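Local atomic coordinates of CdiI immunity protein (Yersinia kristensenii ATCC 33638, PDB entry 5E3E), a protein that binds the CdiA-CT toxin, a nuclease of the RNase A superfamily, and probably neutralises it to protect the cell that makes it. Residues 11-16 against 34-39. Residues are numbered along the deposited sequence; the frame is centred on the assembly and turned at random.
Sequences SYLLRC and AAYKAT
The phenolic OH of Y12 is gripped by two groups: the carboxylate oxygen OE2 of E40, just past the end of helix 29-39, and the backbone N of Y63 of the neighbouring toxin chain. Helices 8-17 and 29-39 meet through their side chains in this all-helical CdiI immunity protein, and Y12 suits a place between core and interface because its ring edge can pack against apolar groups while the hydroxyl at its far end takes polar partners. Between the two segments the contact is wholly apolar and buried, and it centres on Y36, whose CB points toward the other helix. With CG anti to the backbone N (chi1 168°), the Y36 ring reaches across to L13 and Y12. Methyl CD1 of L13 sits over one face of that ring in a CH-pi contact, 3.9 Å from its centroid. L13 CD1 lies 3.7 Å from Y36 CD1, so the methyl is offset toward the rim. Leucine fits here because, with its own CG also anti (chi1 178°), the side chain reaches across and the CD1 branch brings its C-H groups over the aromatic face. Y12 meets the same ring differently, edge against edge, with its CD2 4.2 Å from CE1 of Y36. Y17 adds an edge-to-face ring contact to Y36, while M48, R45 and E44 of helix 42-56 also touch it, so a third helix joins the packing. T39, near the end of its helix, also packs on G62 of the toxin, and its hydroxyl turns back on its own backbone: OG1 donates to A35 O over 2.7 Å, while T39 N reaches the same oxygen at 2.9 Å from the opposite face of the carbonyl plane.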
# COMPACT_ATOMS: atom_id res chain seq x y z
N SER A 11 -1.25 -1.36 8.93
CA SER A 11 -0.80 -0.38 7.91
C SER A 11 0.22 -1.05 6.96
O SER A 11 0.18 -0.83 5.78
CB SER A 11 -0.20 0.85 8.54
OG SER A 11 -1.20 1.50 9.30
N TYR A 12 1.12 -1.87 7.52
CA TYR A 12 2.13 -2.55 6.72
C TYR A 12 1.49 -3.54 5.73
O TYR A 12 1.80 -3.47 4.54
CB TYR A 12 3.13 -3.29 7.63
CG TYR A 12 4.17 -4.07 6.89
CD1 TYR A 12 5.15 -3.43 6.14
CD2 TYR A 12 4.15 -5.44 6.90
CE1 TYR A 12 6.12 -4.15 5.45
CE2 TYR A 12 5.10 -6.16 6.20
CZ TYR A 12 6.10 -5.53 5.49
OH TYR A 12 7.07 -6.28 4.80
N LEU A 13 0.61 -4.43 6.22
CA LEU A 13 -0.14 -5.29 5.31
C LEU A 13 -0.86 -4.50 4.21
O LEU A 13 -0.79 -4.84 3.05
CB LEU A 13 -1.18 -6.12 6.05
CG LEU A 13 -2.09 -7.05 5.25
CD1 LEU A 13 -1.25 -8.16 4.58
CD2 LEU A 13 -3.14 -7.64 6.19
N LEU A 14 -1.58 -3.46 4.61
CA LEU A 14 -2.51 -2.81 3.71
C LEU A 14 -1.82 -1.85 2.74
O LEU A 14 -2.32 -1.65 1.64
CB LEU A 14 -3.62 -2.10 4.51
CG LEU A 14 -4.55 -3.03 5.29
CD1 LEU A 14 -5.66 -2.29 6.03
CD2 LEU A 14 -5.11 -4.15 4.45
N ARG A 15 -0.65 -1.35 3.12
CA ARG A 15 0.09 -0.43 2.27
C ARG A 15 1.20 -1.06 1.49
O ARG A 15 1.46 -0.62 0.37
CB ARG A 15 0.61 0.75 3.05
CG ARG A 15 -0.47 1.54 3.71
CD ARG A 15 0.11 2.70 4.48
NE ARG A 15 -0.90 3.49 5.19
CZ ARG A 15 -0.63 4.63 5.85
NH1 ARG A 15 0.60 5.13 5.92
NH2 ARG A 15 -1.61 5.25 6.49
N CYS A 16 1.88 -2.06 2.04
CA CYS A 16 3.01 -2.65 1.34
C CYS A 16 2.58 -3.87 0.54
O CYS A 16 3.18 -4.15 -0.51
CB CYS A 16 4.15 -3.01 2.28
SG CYS A 16 5.02 -1.57 2.93
N ALA A 34 -1.17 -14.93 1.24
CA ALA A 34 -0.25 -16.05 1.35
C ALA A 34 1.20 -15.61 1.21
O ALA A 34 2.06 -16.17 1.87
CB ALA A 34 -0.56 -17.12 0.32
N ALA A 35 1.47 -14.64 0.35
CA ALA A 35 2.82 -14.10 0.19
C ALA A 35 3.29 -13.41 1.48
O ALA A 35 4.44 -13.56 1.89
CB ALA A 35 2.88 -13.12 -0.98
N TYR A 36 2.38 -12.65 2.12
CA TYR A 36 2.67 -12.04 3.40
C TYR A 36 3.01 -13.11 4.44
O TYR A 36 4.02 -13.02 5.15
CB TYR A 36 1.48 -11.21 3.81
CG TYR A 36 1.49 -10.73 5.22
CD1 TYR A 36 2.02 -9.49 5.55
CD2 TYR A 36 0.87 -11.45 6.21
CE1 TYR A 36 2.00 -9.02 6.85
CE2 TYR A 36 0.83 -10.98 7.52
CZ TYR A 36 1.40 -9.78 7.84
OH TYR A 36 1.32 -9.33 9.13
N LYS A 37 2.18 -14.12 4.51
CA LYS A 37 2.38 -15.16 5.50
C LYS A 37 3.73 -15.83 5.28
O LYS A 37 4.44 -16.12 6.27
CB LYS A 37 1.25 -16.20 5.46
CG LYS A 37 1.47 -17.29 6.53
CD LYS A 37 0.30 -18.22 6.67
CE LYS A 37 0.68 -19.26 7.71
NZ LYS A 37 -0.36 -20.29 7.92
N ALA A 38 4.07 -16.12 4.03
CA ALA A 38 5.31 -16.82 3.72
C ALA A 38 6.55 -15.98 3.99
O ALA A 38 7.60 -16.51 4.40
CB ALA A 38 5.32 -17.28 2.28
N THR A 39 6.44 -14.69 3.74
CA THR A 39 7.57 -13.78 3.77
C THR A 39 7.86 -13.26 5.18
O THR A 39 9.04 -13.21 5.59
CB THR A 39 7.30 -12.58 2.82
OG1 THR A 39 7.10 -13.07 1.49
CG2 THR A 39 8.48 -11.63 2.81